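Local coordinates for protein endo alpha-1,4 polygalactosaminidase (Neosartorya fumigata, PDB 6OJ1) that hydrolyses alpha-1,4-linked galactosamine chains at internal bonds, an endo-acting glycoside hydrolase that disrupts microbial biofilms, at residues 50-55 against 270-275; 84-89 against 128-133; 116-121 against 147-152. All coordinates share one frame; numbering follows the deposited sequence.

Contact 1: residues 50-55 against 270-275. With NAG (2-acetamido-2-deoxy-beta-D-glucopyranose), chain B.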
loop_
_atom_site.group_PDB
_atom_site.type_symbol
_atom_site.label_atom_id
_atom_site.label_comp_id
_atom_site.label_asym_id
_atom_site.label_seq_id
_atom_site.Cartn_x
_atom_site.Cartn_y
_atom_site.Cartn_z
ATOM N N LEU A 50 11.195 7.285 8.874
ATOM C CA LEU A 50 11.480 6.083 9.656
ATOM C C LEU A 50 12.643 6.326 10.611
ATOM O O LEU A 50 13.741 6.707 10.191
ATOM C CB LEU A 50 11.784 4.904 8.728
ATOM C CG LEU A 50 12.030 3.576 9.468
ATOM C CD1 LEU A 50 10.729 3.004 10.080
ATOM C CD2 LEU A 50 12.705 2.549 8.558
ATOM N N ASN A 51 12.399 6.114 11.910
ATOM C CA ASN A 51 13.444 6.334 12.905
ATOM C C ASN A 51 13.510 5.181 13.903
ATOM O O ASN A 51 13.982 5.367 15.039
ATOM C CB ASN A 51 13.228 7.654 13.653
ATOM C CG ASN A 51 11.856 7.741 14.289
ATOM O OD1 ASN A 51 11.023 6.862 14.100
ATOM N ND2 ASN A 51 11.623 8.805 15.065
ATOM N N ASP A 52 13.039 4.008 13.511
ATOM C CA ASP A 52 13.115 2.819 14.349
ATOM C C ASP A 52 13.265 1.627 13.415
ATOM O O ASP A 52 12.331 1.281 12.691
ATOM C CB ASP A 52 11.878 2.681 15.227
ATOM C CG ASP A 52 11.997 1.537 16.213
ATOM O OD1 ASP A 52 12.895 0.682 16.037
ATOM O OD2 ASP A 52 11.217 1.522 17.182
ATOM N N THR A 53 14.449 1.024 13.398
ATOM C CA THR A 53 14.670 -0.180 12.609
ATOM C C THR A 53 14.885 -1.389 13.508
ATOM O O THR A 53 15.454 -2.394 13.078
ATOM C CB THR A 53 15.852 0.019 11.658
ATOM O OG1 THR A 53 17.039 0.291 12.417
ATOM C CG2 THR A 53 15.584 1.200 10.745
ATOM N N SER A 54 14.447 -1.283 14.768
ATOM C CA SER A 54 14.619 -2.334 15.763
ATOM C C SER A 54 13.707 -3.515 15.504
ATOM O O SER A 54 13.949 -4.607 16.032
ATOM C CB SER A 54 14.326 -1.780 17.160
ATOM O OG SER A 54 12.921 -1.672 17.365
ATOM N N VAL A 55 12.647 -3.303 14.730
ATOM C CA VAL A 55 11.704 -4.364 14.426
ATOM C C VAL A 55 12.377 -5.355 13.487
ATOM O O VAL A 55 12.860 -4.987 12.411
ATOM C CB VAL A 55 10.421 -3.785 13.818
ATOM C CG1 VAL A 55 9.424 -4.887 13.530
ATOM C CG2 VAL A 55 9.829 -2.744 14.771
ATOM N N LEU A 270 -0.488 4.565 11.761
ATOM C CA LEU A 270 0.639 3.858 11.146
ATOM C C LEU A 270 1.987 4.465 11.556
ATOM O O LEU A 270 2.904 4.617 10.743
ATOM C CB LEU A 270 0.476 3.798 9.623
ATOM C CG LEU A 270 -0.692 2.901 9.180
ATOM C CD1 LEU A 270 -0.884 3.032 7.632
ATOM C CD2 LEU A 270 -0.466 1.447 9.600
ATOM N N ASN A 271 2.122 4.789 12.843
ATOM C CA ASN A 271 3.423 5.168 13.387
ATOM C C ASN A 271 4.254 3.909 13.672
ATOM O O ASN A 271 3.932 2.835 13.157
ATOM C CB ASN A 271 3.240 6.066 14.625
ATOM C CG ASN A 271 2.545 5.355 15.800
ATOM O OD1 ASN A 271 2.256 4.159 15.747
ATOM N ND2 ASN A 271 2.309 6.102 16.883
ATOM N N ASN A 272 5.331 4.011 14.470
ATOM C CA ASN A 272 6.241 2.871 14.634
ATOM C C ASN A 272 5.563 1.669 15.298
ATOM O O ASN A 272 5.878 0.514 14.971
ATOM C CB ASN A 272 7.468 3.262 15.479
ATOM C CG ASN A 272 8.568 3.983 14.671
ATOM O OD1 ASN A 272 8.845 3.647 13.523
ATOM N ND2 ASN A 272 9.225 4.955 15.312
ATOM N N TRP A 273 4.682 1.905 16.271
ATOM C CA TRP A 273 4.228 0.821 17.143
ATOM C C TRP A 273 3.659 -0.338 16.336
ATOM O O TRP A 273 2.901 -0.132 15.389
ATOM C CB TRP A 273 3.161 1.318 18.117
ATOM C CG TRP A 273 2.622 0.213 18.974
ATOM C CD1 TRP A 273 3.179 -0.282 20.119
ATOM C CD2 TRP A 273 1.432 -0.549 18.743
ATOM N NE1 TRP A 273 2.394 -1.291 20.629
ATOM C CE2 TRP A 273 1.324 -1.480 19.793
ATOM C CE3 TRP A 273 0.454 -0.537 17.740
ATOM C CZ2 TRP A 273 0.270 -2.379 19.885
ATOM C CZ3 TRP A 273 -0.596 -1.432 17.832
ATOM C CH2 TRP A 273 -0.677 -2.347 18.888
ATOM N N VAL A 274 4.016 -1.565 16.720
ATOM C CA VAL A 274 3.513 -2.746 16.017
ATOM C C VAL A 274 3.525 -3.931 16.969
ATOM O O VAL A 274 4.393 -4.045 17.837
ATOM C CB VAL A 274 4.336 -3.039 14.734
ATOM C CG1 VAL A 274 5.805 -3.260 15.057
ATOM C CG2 VAL A 274 3.779 -4.234 13.970
ATOM N N GLU A 275 2.540 -4.814 16.815
ATOM C CA GLU A 275 2.581 -6.124 17.447
ATOM C C GLU A 275 2.400 -7.183 16.374
ATOM O O GLU A 275 1.789 -6.932 15.328
ATOM C CB GLU A 275 1.512 -6.282 18.532
ATOM C CG GLU A 275 1.884 -5.594 19.828
ATOM C CD GLU A 275 0.944 -5.934 20.967
ATOM O OE1 GLU A 275 1.082 -5.303 22.032
ATOM O OE2 GLU A 275 0.079 -6.828 20.802
HETATM C C1 NAG B . 10.356 9.060 15.692
HETATM C C2 NAG B . 10.459 9.047 17.213
HETATM C C3 NAG B . 9.156 9.538 17.848
HETATM C C4 NAG B . 8.705 10.866 17.247
HETATM C C5 NAG B . 8.655 10.746 15.728
HETATM C C6 NAG B . 8.336 12.048 15.032
HETATM C C7 NAG B . 11.993 7.323 18.031
HETATM C C8 NAG B . 12.147 5.884 18.420
HETATM N N2 NAG B . 10.767 7.700 17.658
HETATM O O3 NAG B . 9.360 9.675 19.249
HETATM O O4 NAG B . 7.400 11.186 17.726
HETATM O O5 NAG B . 9.942 10.341 15.249
HETATM O O6 NAG B . 9.244 13.074 15.418
HETATM O O7 NAG B . 12.930 8.114 18.071
HETATM O O HOH W 1 9.566 1.072 12.944
#

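Contact 2: residues 84-89 against 128-133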
loop_
_atom_site.group_PDB
_atom_site.type_symbol
_atom_site.label_atom_id
_atom_site.label_comp_id
_atom_site.label_asym_id
_atom_site.label_seq_id
_atom_site.Cartn_x
_atom_site.Cartn_y
_atom_site.Cartn_z
ATOM N N CYS A 84 8.037 1.316 -0.970
ATOM C CA CYS A 84 7.825 2.747 -0.828
ATOM C C CYS A 84 6.358 3.050 -1.092
ATOM O O CYS A 84 5.856 2.838 -2.209
ATOM C CB CYS A 84 8.738 3.519 -1.775
ATOM S SG CYS A 84 10.464 3.352 -1.220
ATOM N N TYR A 85 5.685 3.520 -0.052
ATOM C CA TYR A 85 4.274 3.886 -0.096
ATOM C C TYR A 85 4.093 5.244 -0.772
ATOM O O TYR A 85 4.827 6.193 -0.491
ATOM C CB TYR A 85 3.721 3.933 1.339
ATOM C CG TYR A 85 2.382 4.638 1.440
ATOM C CD1 TYR A 85 2.307 6.023 1.603
ATOM C CD2 TYR A 85 1.198 3.923 1.333
ATOM C CE1 TYR A 85 1.070 6.683 1.651
ATOM C CE2 TYR A 85 -0.029 4.564 1.391
ATOM C CZ TYR A 85 -0.090 5.946 1.548
ATOM O OH TYR A 85 -1.309 6.597 1.585
ATOM N N PHE A 86 3.068 5.362 -1.614
ATOM C CA PHE A 86 2.608 6.677 -2.035
ATOM C C PHE A 86 1.147 6.540 -2.436
ATOM O O PHE A 86 0.650 5.433 -2.650
ATOM C CB PHE A 86 3.446 7.243 -3.184
ATOM C CG PHE A 86 3.241 6.521 -4.518
ATOM C CD1 PHE A 86 3.988 5.388 -4.832
ATOM C CD2 PHE A 86 2.339 7.014 -5.466
ATOM C CE1 PHE A 86 3.807 4.735 -6.056
ATOM C CE2 PHE A 86 2.159 6.371 -6.680
ATOM C CZ PHE A 86 2.903 5.235 -6.986
ATOM N N SER A 87 0.448 7.661 -2.478
ATOM C CA SER A 87 -0.956 7.640 -2.878
ATOM C C SER A 87 -1.039 7.833 -4.377
ATOM O O SER A 87 -0.644 8.882 -4.893
ATOM C CB SER A 87 -1.771 8.719 -2.169
ATOM O OG SER A 87 -3.135 8.593 -2.561
ATOM N N ALA A 88 -1.570 6.827 -5.080
ATOM C CA ALA A 88 -1.747 6.951 -6.514
ATOM C C ALA A 88 -3.139 7.458 -6.884
ATOM O O ALA A 88 -3.309 8.022 -7.963
ATOM C CB ALA A 88 -1.484 5.597 -7.180
ATOM N N GLY A 89 -4.117 7.324 -5.994
ATOM C CA GLY A 89 -5.474 7.702 -6.332
ATOM C C GLY A 89 -6.028 8.883 -5.571
ATOM O O GLY A 89 -7.191 9.243 -5.780
ATOM N N GLN A 128 1.047 10.998 -15.525
ATOM C CA GLN A 128 2.424 11.477 -15.634
ATOM C C GLN A 128 2.999 11.816 -14.262
ATOM O O GLN A 128 4.182 11.574 -14.013
ATOM C CB GLN A 128 2.519 12.683 -16.567
ATOM C CG GLN A 128 3.964 13.155 -16.818
ATOM C CD GLN A 128 4.858 12.069 -17.406
ATOM O OE1 GLN A 128 4.574 11.537 -18.479
ATOM N NE2 GLN A 128 5.944 11.741 -16.706
ATOM N N ILE A 129 2.188 12.385 -13.367
ATOM C CA ILE A 129 2.668 12.642 -12.007
ATOM C C ILE A 129 3.056 11.331 -11.334
ATOM O O ILE A 129 4.084 11.248 -10.644
ATOM C CB ILE A 129 1.608 13.407 -11.188
ATOM C CG1 ILE A 129 1.419 14.824 -11.743
ATOM C CG2 ILE A 129 1.998 13.459 -9.673
ATOM C CD1 ILE A 129 0.143 15.493 -11.224
ATOM N N MET A 130 2.245 10.280 -11.521
ATOM C CA MET A 130 2.588 8.999 -10.909
ATOM C C MET A 130 3.852 8.409 -11.519
ATOM O O MET A 130 4.622 7.748 -10.808
ATOM C CB MET A 130 1.426 8.006 -11.018
ATOM C CG MET A 130 0.164 8.511 -10.297
ATOM S SD MET A 130 0.507 9.151 -8.635
ATOM C CE MET A 130 -0.880 10.281 -8.396
ATOM N N LEU A 131 4.085 8.627 -12.816
ATOM C CA LEU A 131 5.363 8.218 -13.396
ATOM C C LEU A 131 6.516 8.983 -12.773
ATOM O O LEU A 131 7.577 8.407 -12.518
ATOM C CB LEU A 131 5.368 8.427 -14.909
ATOM C CG LEU A 131 4.429 7.549 -15.728
ATOM C CD1 LEU A 131 4.553 7.930 -17.186
ATOM C CD2 LEU A 131 4.777 6.079 -15.517
ATOM N N ASP A 132 6.334 10.289 -12.535
ATOM C CA ASP A 132 7.366 11.065 -11.839
ATOM C C ASP A 132 7.630 10.505 -10.437
ATOM O O ASP A 132 8.783 10.453 -9.984
ATOM C CB ASP A 132 6.956 12.538 -11.726
ATOM C CG ASP A 132 6.884 13.262 -13.063
ATOM O OD1 ASP A 132 7.300 12.710 -14.102
ATOM O OD2 ASP A 132 6.379 14.409 -13.059
ATOM N N ARG A 133 6.569 10.100 -9.727
ATOM C CA ARG A 133 6.742 9.540 -8.390
ATOM C C ARG A 133 7.432 8.186 -8.451
ATOM O O ARG A 133 8.262 7.878 -7.588
ATOM C CB ARG A 133 5.388 9.433 -7.677
ATOM C CG ARG A 133 4.833 10.808 -7.236
ATOM C CD ARG A 133 3.420 10.711 -6.647
ATOM N NE ARG A 133 2.947 12.013 -6.178
ATOM C CZ ARG A 133 1.841 12.197 -5.460
ATOM N NH1 ARG A 133 1.053 11.169 -5.147
ATOM N NH2 ARG A 133 1.513 13.426 -5.061
#

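Contact 3: residues 116-121 against 147-152. With NAG (2-acetamido-2-deoxy-beta-D-glucopyranose), chain C.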
loop_
_atom_site.group_PDB
_atom_site.type_symbol
_atom_site.label_atom_id
_atom_site.label_comp_id
_atom_site.label_asym_id
_atom_site.label_seq_id
_atom_site.Cartn_x
_atom_site.Cartn_y
_atom_site.Cartn_z
ATOM N N GLU A 116 -7.325 16.202 1.175
ATOM C CA GLU A 116 -7.152 14.959 0.437
ATOM C C GLU A 116 -8.380 14.717 -0.428
ATOM O O GLU A 116 -9.505 14.691 0.085
ATOM C CB GLU A 116 -6.915 13.765 1.363
ATOM C CG GLU A 116 -6.303 12.616 0.615
ATOM C CD GLU A 116 -5.701 11.547 1.497
ATOM O OE1 GLU A 116 -5.154 10.576 0.928
ATOM O OE2 GLU A 116 -5.765 11.675 2.738
ATOM N N LYS A 117 -8.147 14.543 -1.729
ATOM C CA LYS A 117 -9.201 14.451 -2.731
ATOM C C LYS A 117 -8.953 13.284 -3.679
ATOM O O LYS A 117 -7.812 12.954 -4.002
ATOM C CB LYS A 117 -9.295 15.742 -3.562
ATOM C CG LYS A 117 -9.682 16.983 -2.782
ATOM C CD LYS A 117 -9.822 18.172 -3.719
ATOM C CE LYS A 117 -10.073 19.466 -2.944
ATOM N NZ LYS A 117 -11.432 19.484 -2.340
ATOM N N TRP A 118 -10.050 12.687 -4.165
ATOM C CA TRP A 118 -9.954 11.639 -5.170
ATOM C C TRP A 118 -9.382 12.192 -6.477
ATOM O O TRP A 118 -9.662 13.327 -6.863
ATOM C CB TRP A 118 -11.339 11.014 -5.399
ATOM C CG TRP A 118 -11.797 10.204 -4.218
ATOM C CD1 TRP A 118 -12.769 10.538 -3.306
ATOM C CD2 TRP A 118 -11.261 8.949 -3.793
ATOM N NE1 TRP A 118 -12.884 9.544 -2.352
ATOM C CE2 TRP A 118 -11.968 8.560 -2.632
ATOM C CE3 TRP A 118 -10.254 8.104 -4.291
ATOM C CZ2 TRP A 118 -11.703 7.365 -1.961
ATOM C CZ3 TRP A 118 -9.989 6.915 -3.618
ATOM C CH2 TRP A 118 -10.711 6.560 -2.462
ATOM N N LEU A 119 -8.566 11.384 -7.156
ATOM C CA LEU A 119 -7.983 11.771 -8.437
ATOM C C LEU A 119 -8.734 11.139 -9.598
ATOM O O LEU A 119 -9.235 10.016 -9.503
ATOM C CB LEU A 119 -6.525 11.341 -8.528
ATOM C CG LEU A 119 -5.605 12.066 -7.550
ATOM C CD1 LEU A 119 -4.208 11.459 -7.639
ATOM C CD2 LEU A 119 -5.622 13.558 -7.855
ATOM N N ASN A 120 -8.762 11.855 -10.724
ATOM C CA ASN A 120 -9.150 11.217 -11.981
ATOM C C ASN A 120 -7.952 10.408 -12.459
ATOM O O ASN A 120 -7.039 10.920 -13.115
ATOM C CB ASN A 120 -9.581 12.246 -13.012
ATOM C CG ASN A 120 -10.056 11.601 -14.298
ATOM O OD1 ASN A 120 -9.998 10.379 -14.445
ATOM N ND2 ASN A 120 -10.529 12.403 -15.218
ATOM N N ILE A 121 -7.956 9.119 -12.118
ATOM C CA ILE A 121 -6.814 8.268 -12.428
ATOM C C ILE A 121 -6.691 7.976 -13.914
ATOM O O ILE A 121 -5.677 7.405 -14.345
ATOM C CB ILE A 121 -6.896 6.965 -11.604
ATOM C CG1 ILE A 121 -8.213 6.217 -11.886
ATOM C CG2 ILE A 121 -6.691 7.278 -10.105
ATOM C CD1 ILE A 121 -8.343 4.884 -11.105
ATOM N N PRO A 147 1.060 1.515 -3.915
ATOM C CA PRO A 147 0.246 2.659 -4.370
ATOM C C PRO A 147 -1.154 2.630 -3.768
ATOM O O PRO A 147 -1.908 1.668 -3.954
ATOM C CB PRO A 147 0.204 2.480 -5.900
ATOM C CG PRO A 147 1.233 1.393 -6.204
ATOM C CD PRO A 147 1.230 0.523 -4.988
ATOM N N ASP A 148 -1.506 3.706 -3.056
ATOM C CA ASP A 148 -2.724 3.763 -2.261
ATOM C C ASP A 148 -3.884 4.314 -3.073
ATOM O O ASP A 148 -3.708 4.960 -4.117
ATOM C CB ASP A 148 -2.496 4.638 -1.011
ATOM C CG ASP A 148 -3.446 4.323 0.131
ATOM O OD1 ASP A 148 -4.319 3.418 0.015
ATOM O OD2 ASP A 148 -3.299 4.982 1.189
ATOM N N ASN A 149 -5.082 4.019 -2.579
ATOM C CA ASN A 149 -6.328 4.652 -3.025
ATOM C C ASN A 149 -6.632 4.355 -4.483
ATOM O O ASN A 149 -7.031 5.235 -5.250
ATOM C CB ASN A 149 -6.275 6.149 -2.746
ATOM C CG ASN A 149 -6.146 6.436 -1.276
ATOM O OD1 ASN A 149 -6.968 5.973 -0.471
ATOM N ND2 ASN A 149 -5.084 7.143 -0.895
ATOM N N VAL A 150 -6.444 3.097 -4.874
ATOM C CA VAL A 150 -6.815 2.660 -6.216
ATOM C C VAL A 150 -8.246 2.126 -6.238
ATOM O O VAL A 150 -8.639 1.437 -7.186
ATOM C CB VAL A 150 -5.805 1.632 -6.780
ATOM C CG1 VAL A 150 -4.415 2.293 -6.958
ATOM C CG2 VAL A 150 -5.710 0.399 -5.895
ATOM N N ASP A 151 -9.035 2.469 -5.220
ATOM C CA ASP A 151 -10.394 1.972 -5.040
ATOM C C ASP A 151 -11.418 3.101 -5.006
ATOM O O ASP A 151 -12.454 2.978 -4.347
ATOM C CB ASP A 151 -10.514 1.128 -3.770
ATOM C CG ASP A 151 -10.111 1.893 -2.499
ATOM O OD1 ASP A 151 -9.634 3.041 -2.593
ATOM O OD2 ASP A 151 -10.276 1.336 -1.401
ATOM N N GLY A 152 -11.164 4.178 -5.762
ATOM C CA GLY A 152 -12.097 5.291 -5.812
ATOM C C GLY A 152 -13.488 4.884 -6.246
ATOM O O GLY A 152 -14.471 5.452 -5.767
HETATM C C1 NAG C . -10.988 11.832 -16.468
HETATM C C2 NAG C . -12.222 12.556 -16.975
HETATM C C3 NAG C . -12.667 11.961 -18.308
HETATM C C4 NAG C . -11.521 11.935 -19.312
HETATM C C5 NAG C . -10.251 11.328 -18.706
HETATM C C6 NAG C . -9.027 11.542 -19.572
HETATM C C7 NAG C . -13.911 13.572 -15.506
HETATM C C8 NAG C . -15.010 13.313 -14.515
HETATM N N2 NAG C . -13.303 12.489 -16.005
HETATM O O3 NAG C . -13.735 12.753 -18.812
HETATM O O4 NAG C . -11.906 11.107 -20.405
HETATM O O5 NAG C . -9.955 11.923 -17.434
HETATM O O6 NAG C . -8.628 12.908 -19.588
HETATM O O7 NAG C . -13.590 14.705 -15.836
HETATM O O HOH W 2 -4.824 8.244 1.848
#

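Contact 1: residues 50-55 against 270-275
Asn272 pushes its amide into the bend at Asn51 and Asp52, and far more of its surface is buried here than that of any other residue in the two segments. Its CG lies beside the backbone N (chi1 -82°), which brings the amide to the 50-55 loop. Asn272 ND2 donates to Asn51 OD1 at 2.9 Å in a fairly straight bond (161°); the donor is tilted 27° from the carbonyl plane of Asn51, while the acceptor lies in the amide plane of Asn272. At the other end, Asn272 OD1 accepts a hydrogen bond from a water 2.7 Å away that also donates to Asp52 O. The CB of Asp52 rests 3.5 Å from Asn272 ND2, and the Asp52 carboxylate turns back: its OD1 accepts from Ser54 N, closing an Asx turn, and also from Ser54 OG. Further on, Val55 CG2 and Val274 CG1 meet at 4.1 Å, a small apolar patch; both valines also touch Gln43 of strand 42-45, and Val274 also packs on Val264 of strand 261-266. Asn51 ND2 is bonded to C1 of an N-acetylglucosamine at 1.4 Å. The glycosylated amide thus keeps its oxygen as acceptor for Asn272; the bond and the bridging water together fix the rotation of the Asn272 amide and probably also restrain the Asn51 side chain that carries the sugar.

Contact 2: residues 84-89 against 128-133
Met130 and Arg133, one turn apart on helix 128-133, reach down to Phe86 and the end of strand 84-87. The close packing lies here. Met130 bends at chi2 (-47°), laying SD against the rim of the Phe86 ring, 3.8 Å from CE2, in an edge-on Met-aromatic contact. Its CE ends 3.3 Å from Ala88 O, a buried carbonyl oxygen without a polar partner in the model. Arg133 CB sits loosely over one face of the same ring, and Arg133 CD passes 4.0 Å from Phe86 CD2, the guanidinium almost perpendicular to the ring (88°). Arg133 NH1 comes edge-on to within 2.9 Å of Ser87 O, but the angle is too poor for a hydrogen bond; NE forms a salt bridge with Asp97, and NH2 is bonded outside the two segments as well. The outward side is looser and polar: Gln128 NE2 donates to Asp132 OD1 at 3.1 Å along the solvent flank of the helix, and Asp132 also pairs with Lys100. Strand and helix axes lie 10.4 Å apart and run nearly antiparallel (162°). Such a helix packed outside a parallel strand, leading into neighbouring strand 144-148, is typical of the (beta/alpha)-barrel.

Contact 3: residues 116-121 against 147-152
Asn149, the first residue of 147-152 to touch 116-121, meets both Glu116 and Trp118. Just after strand 144-148 its backbone adopts the left-handed helical conformation (phi 64°), and CB comes 3.9 Å from CZ3 of Trp118 while its carbonyl O lies in the plane of the indole, at the ring edge. The Asn149 amide and the extended Glu116 side chain point at each other across a gap, their flat groups nearly perpendicular (86°). Asn149 ND2 and Glu116 OE1 stay 3.9 Å apart, and a water spans the gap, donating to Glu116 OE1 at 2.5 Å and accepting from Asn149 ND2 at 3.0 Å. Each group has a second partner: Asn149 ND2 bonds to Ser87 OG, and Glu116 OE1 to Ser90 OG. Val150 points away from 116-121 and packs on Val170 of helix 163-179. Asp151 also starts away, but with chi1 at 58° its carboxylate swings back to the edge of the indole, OD1 lying 3.7 Å from Trp118 CH2. Gly152 then closes over the indole: Gly152 CA lies 3.4 Å from Trp118 CZ3, over one face of the six-membered ring and offset toward its rim, a CH-pi contact. On the far side of the first segment, Asn120 carries an N-linked N-acetylglucosamine on ND2, remote from this interface. The chemistry is thus divided. Oxygens of Asn149 and Asp151 meet the indole at its edge, where its C-H groups carry slight positive charge, and a C-H of Gly152 meets the electron-rich face, a probably favourable match; Glu116 and Asn149 are linked through a water, and each also bonds to a serine, so this end of the contact is hydrated rather than directly bonded.

In the fold
From the N terminus, the chain passes 50-55, after the first barrel strand, then 84-89, 116-121, 128-133 and 147-152, and reaches 270-275 near its end. Contact 1 therefore closes the longest loop, joining the beginning and end of the barrel sheet, with contacts 2 and 3 nested inside it. Those two cross: 116-121 falls within the loop that contact 2 closes, and 147-152 beyond it. They touch through neighbouring strands 81-87 and 144-148, where Phe86 O lies 2.8 Å from Asp148 N, and together bind the barrel wall to helix 124-140 and the small antiparallel sheet. Contact 1 lies across the chain's centre from contact 3.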